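Local coordinates for protein K7 (Vaccinia virus WR, PDB 3JRV) that binds the human DEAD-box RNA helicase DDX3 as a viral Bcl-2-like virulence factor, blocking IRF3 activation and interferon-beta induction in the infected cell, at residues I102-C105 and A106-E110; D28-D31 and E32-W36. All coordinates share one frame; numbering follows the deposited sequence.

Contact 1 of 2, residues I102-C105 and A106-E110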
loop_
_atom_site.group_PDB
_atom_site.type_symbol
_atom_site.label_atom_id
_atom_site.label_comp_id
_atom_site.label_asym_id
_atom_site.label_seq_id
_atom_site.Cartn_x
_atom_site.Cartn_y
_atom_site.Cartn_z
ATOM N N ILE A 102 -5.670 -0.556 1.949
ATOM C CA ILE A 102 -4.402 -0.678 1.220
ATOM C C ILE A 102 -4.458 0.086 -0.110
ATOM O O ILE A 102 -3.479 0.773 -0.480
ATOM C CB ILE A 102 -4.043 -2.191 1.006
ATOM C CG1 ILE A 102 -3.824 -2.822 2.383
ATOM C CG2 ILE A 102 -2.814 -2.324 0.086
ATOM C CD1 ILE A 102 -3.804 -4.355 2.323
ATOM N N GLY A 103 -5.556 -0.075 -0.856
ATOM C CA GLY A 103 -5.792 0.667 -2.101
ATOM C C GLY A 103 -5.681 2.171 -1.879
ATOM O O GLY A 103 -5.087 2.874 -2.733
ATOM N N ILE A 104 -6.300 2.677 -0.806
ATOM C CA ILE A 104 -6.282 4.120 -0.501
ATOM C C ILE A 104 -4.879 4.583 -0.191
ATOM O O ILE A 104 -4.462 5.642 -0.670
ATOM C CB ILE A 104 -7.288 4.493 0.681
ATOM C CG1 ILE A 104 -8.698 4.410 0.130
ATOM C CG2 ILE A 104 -6.932 5.883 1.252
ATOM C CD1 ILE A 104 -9.099 5.681 -0.605
ATOM N N CYS A 105 -4.148 3.788 0.597
ATOM C CA CYS A 105 -2.764 4.152 0.902
ATOM C C CYS A 105 -1.966 4.248 -0.400
ATOM O O CYS A 105 -1.146 5.177 -0.548
ATOM C CB CYS A 105 -2.121 3.143 1.846
ATOM S SG CYS A 105 -2.749 3.275 3.511
ATOM N N ALA A 106 -2.165 3.299 -1.319
ATOM C CA ALA A 106 -1.431 3.328 -2.605
ATOM C C ALA A 106 -1.831 4.573 -3.396
ATOM O O ALA A 106 -0.982 5.210 -4.044
ATOM C CB ALA A 106 -1.732 2.085 -3.428
ATOM N N LYS A 107 -3.128 4.886 -3.422
ATOM C CA LYS A 107 -3.568 6.090 -4.151
ATOM C C LYS A 107 -2.918 7.325 -3.568
ATOM O O LYS A 107 -2.578 8.255 -4.335
ATOM C CB LYS A 107 -5.098 6.212 -4.186
ATOM C CG LYS A 107 -5.708 5.161 -5.109
ATOM C CD LYS A 107 -5.653 5.527 -6.592
ATOM C CE LYS A 107 -6.994 6.070 -7.087
ATOM N NZ LYS A 107 -7.294 5.601 -8.481
ATOM N N ILE A 108 -2.801 7.392 -2.246
ATOM C CA ILE A 108 -2.248 8.584 -1.602
ATOM C C ILE A 108 -0.756 8.708 -1.984
ATOM O O ILE A 108 -0.313 9.778 -2.387
ATOM C CB ILE A 108 -2.365 8.514 -0.087
ATOM C CG1 ILE A 108 -3.847 8.660 0.311
ATOM C CG2 ILE A 108 -1.495 9.586 0.590
ATOM C CD1 ILE A 108 -4.105 8.192 1.721
ATOM N N THR A 109 0.029 7.641 -1.809
ATOM C CA THR A 109 1.462 7.789 -2.093
ATOM C C THR A 109 1.735 7.963 -3.598
ATOM O O THR A 109 2.677 8.675 -3.978
ATOM C CB THR A 109 2.300 6.653 -1.504
ATOM O OG1 THR A 109 1.997 5.431 -2.195
ATOM C CG2 THR A 109 2.001 6.540 -0.007
ATOM N N GLU A 110 0.922 7.375 -4.471
ATOM C CA GLU A 110 1.004 7.636 -5.915
ATOM C C GLU A 110 0.688 9.114 -6.194
ATOM O O GLU A 110 1.404 9.781 -6.960
ATOM C CB GLU A 110 -0.023 6.785 -6.652
ATOM C CG GLU A 110 -0.113 7.142 -8.105
ATOM C CD GLU A 110 -1.045 6.236 -8.847
ATOM O OE1 GLU A 110 -2.268 6.417 -8.705
ATOM O OE2 GLU A 110 -0.541 5.355 -9.575
#
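Ile102 to Cys105 and Ala106 to Glu110 form two and a half turns in the middle of helix 95-114, joined by four successive i to i+4 backbone hydrogen bonds. Ala106 N donates to Ile102 O, Lys107 N to Gly103 O, Ile108 N to Ile104 O at 2.9 Å, and Thr109 N to Cys105 O, the straightest of the set at 170°. Along one side of the helix Ile104 and Ile108 meet obliquely, CG2 of Ile104 lying 3.7 Å from CD1 of Ile108. With CG1 of Ile108 beside its own backbone N (chi1 -70°), that branch swings back over the preceding turn and comes within 3.2 Å of Ile104 O. The same two isoleucines pack on helix 70-80 through Ile73, Ile76, Val77 and Met80. Lys107 runs its first methylenes past Gly103 O, with CG at 3.4 Å, before the chain bends away. The N-H groups of Ala106 to Thr109 are thus paired with carbonyls one turn back, while the buried side chains of Ile102, Ile104, Cys105, Ala106 and Ile108 meet neighbouring helices of the Bcl-2-like fold, and Cys105 and Thr109 also pack against the bound DDX3 peptide.

Contact 2 of 2, residues D28-D31 and E32-W36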
loop_
_atom_site.group_PDB
_atom_site.type_symbol
_atom_site.label_atom_id
_atom_site.label_comp_id
_atom_site.label_asym_id
_atom_site.label_seq_id
_atom_site.Cartn_x
_atom_site.Cartn_y
_atom_site.Cartn_z
ATOM N N ASP A 28 6.105 -6.484 5.728
ATOM C CA ASP A 28 7.197 -5.946 4.906
ATOM C C ASP A 28 6.712 -5.710 3.483
ATOM O O ASP A 28 7.073 -4.692 2.849
ATOM C CB ASP A 28 8.392 -6.907 4.871
ATOM C CG ASP A 28 9.113 -7.010 6.198
ATOM O OD1 ASP A 28 9.135 -6.042 7.002
ATOM O OD2 ASP A 28 9.602 -8.121 6.488
ATOM N N LEU A 29 5.928 -6.647 2.946
ATOM C CA LEU A 29 5.450 -6.536 1.579
ATOM C C LEU A 29 4.548 -5.283 1.442
ATOM O O LEU A 29 4.666 -4.501 0.495
ATOM C CB LEU A 29 4.589 -7.786 1.264
ATOM C CG LEU A 29 3.765 -7.665 -0.016
ATOM C CD1 LEU A 29 4.588 -7.466 -1.292
ATOM C CD2 LEU A 29 2.761 -8.886 -0.187
ATOM N N ILE A 30 3.596 -5.091 2.348
ATOM C CA ILE A 30 2.680 -3.964 2.162
ATOM C C ILE A 30 3.438 -2.652 2.357
ATOM O O ILE A 30 3.225 -1.704 1.582
ATOM C CB ILE A 30 1.531 -4.072 3.183
ATOM C CG1 ILE A 30 0.680 -5.319 2.842
ATOM C CG2 ILE A 30 0.693 -2.778 3.184
ATOM C CD1 ILE A 30 0.046 -5.274 1.451
ATOM N N ASP A 31 4.350 -2.599 3.328
ATOM C CA ASP A 31 5.143 -1.386 3.551
ATOM C C ASP A 31 5.900 -1.057 2.256
ATOM O O ASP A 31 5.851 0.076 1.758
ATOM C CB ASP A 31 6.162 -1.677 4.657
ATOM C CG ASP A 31 6.963 -0.469 5.073
ATOM O OD1 ASP A 31 6.614 0.663 4.638
ATOM O OD2 ASP A 31 7.940 -0.650 5.868
ATOM N N GLU A 32 6.616 -2.045 1.709
ATOM C CA GLU A 32 7.416 -1.791 0.503
ATOM C C GLU A 32 6.544 -1.356 -0.673
ATOM O O GLU A 32 6.948 -0.497 -1.474
ATOM C CB GLU A 32 8.255 -3.041 0.156
ATOM C CG GLU A 32 8.975 -3.020 -1.109
ATOM C CD GLU A 32 9.640 -4.362 -1.325
ATOM O OE1 GLU A 32 10.546 -4.723 -0.509
ATOM O OE2 GLU A 32 9.174 -5.050 -2.266
ATOM N N TYR A 33 5.438 -2.076 -0.887
ATOM C CA TYR A 33 4.567 -1.853 -2.015
ATOM C C TYR A 33 4.026 -0.400 -1.944
ATOM O O TYR A 33 3.945 0.292 -2.992
ATOM C CB TYR A 33 3.433 -2.892 -1.981
ATOM C CG TYR A 33 2.297 -2.516 -2.900
ATOM C CD1 TYR A 33 2.443 -2.567 -4.283
ATOM C CD2 TYR A 33 1.101 -2.020 -2.367
ATOM C CE1 TYR A 33 1.405 -2.111 -5.167
ATOM C CE2 TYR A 33 0.062 -1.623 -3.176
ATOM C CZ TYR A 33 0.219 -1.609 -4.584
ATOM O OH TYR A 33 -0.801 -1.209 -5.431
ATOM N N ILE A 34 3.579 0.041 -0.761
ATOM C CA ILE A 34 3.052 1.406 -0.656
ATOM C C ILE A 34 4.162 2.425 -0.989
ATOM O O ILE A 34 3.925 3.429 -1.709
ATOM C CB ILE A 34 2.464 1.651 0.765
ATOM C CG1 ILE A 34 1.211 0.756 0.965
ATOM C CG2 ILE A 34 2.199 3.166 0.975
ATOM C CD1 ILE A 34 0.112 0.951 -0.097
ATOM N N THR A 35 5.384 2.145 -0.550
ATOM C CA THR A 35 6.506 3.013 -0.978
ATOM C C THR A 35 6.741 2.961 -2.498
ATOM O O THR A 35 6.895 3.982 -3.177
ATOM C CB THR A 35 7.783 2.598 -0.274
ATOM O OG1 THR A 35 7.631 2.850 1.124
ATOM C CG2 THR A 35 8.995 3.355 -0.875
ATOM N N TRP A 36 6.683 1.765 -3.073
ATOM C CA TRP A 36 6.913 1.602 -4.493
ATOM C C TRP A 36 5.916 2.434 -5.335
ATOM O O TRP A 36 6.294 2.984 -6.371
ATOM C CB TRP A 36 6.834 0.101 -4.837
ATOM C CG TRP A 36 7.089 -0.183 -6.301
ATOM C CD1 TRP A 36 8.330 -0.355 -6.914
ATOM C CD2 TRP A 36 6.112 -0.454 -7.311
ATOM N NE1 TRP A 36 8.162 -0.670 -8.245
ATOM C CE2 TRP A 36 6.813 -0.750 -8.515
ATOM C CE3 TRP A 36 4.699 -0.518 -7.308
ATOM C CZ2 TRP A 36 6.147 -1.085 -9.709
ATOM C CZ3 TRP A 36 4.031 -0.839 -8.505
ATOM C CH2 TRP A 36 4.760 -1.127 -9.688
HETATM O O HOH W 1 5.538 2.823 2.961
HETATM O O HOH W 2 8.969 1.144 2.721
#
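Glu32 and Asp31, neighbours at the middle of helix 26-42, bury the most surface here, yet their carboxylates serve different partners. The backbone frame is regular: Glu32 N donates to Asp28 O at 2.9 Å, Tyr33 N to Leu29 O, Ile34 N to Ile30 O and Thr35 N to Asp31 O at 3.1 Å. CB of Glu32 rests 3.4 Å from Asp28 O, and the side chain then runs out extended from the helix. Its carboxylate is held by three groups: Tyr13 N and Phe14 N join the N-terminal loop to helix 26-42, and the Tyr54 hydroxyl joins helix 52-58 to it.

Asp31 has CG opposite the backbone N (chi1 -175°), and its OD1 points along the helix in the direction of Thr35. The direct gap from OD1 to Thr35 OG1 is 4.3 Å, and water bridges it. Water 1 donates to Asp31 OD1 at 2.9 Å and is hydrogen-bonded to Thr35 OG1 at 2.8 Å; water 2 spans the same pair, though its bond to OD1 is weak. In the bound peptide, a basic side chain forms a salt bridge with Asp31 OD2 and a polar one a hydrogen bond with Asp31 OD1; Asp28 OD1 likewise pairs with a basic side chain of the peptide.

Away from the acids, CG1 of Ile34 lies 3.2 Å from Ile30 O, and CB of Tyr33 approaches Leu29 O equally closely. The Tyr33 hydroxyl is hydrogen-bonded to Arg37, one turn further on. Asp28 and Asp31, one turn apart, probably present a negative patch, consistent with their salt bridges to the DDX3 peptide; the peptide holds the Asp31 carboxylate, and the water bridge to Thr35 may add to this.

Contacts 1 and 2 occupy neighbouring helices, 95-114 and 26-42, with centres about 11 Å apart, each about 6 Å from the centre of the chain. Ile34 joins them: its CD1 lies 3.5 Å from Ala106 N and 3.7 Å from Cys105 CB, while its carbonyl O is 2.8 Å from Thr109 OG1, a probable hydrogen bond. A salt bridge between Arg37 and Glu110 adds to this interface. Both contacts also reach the bound DDX3 peptide. Contact 2 supplies charged groups, through Asp28 and Asp31, whereas Cys105 and Thr109 of contact 1 join Asp31, Ile34 and Thr35 in packing against aromatic side chains, so the peptide site combines the two helices.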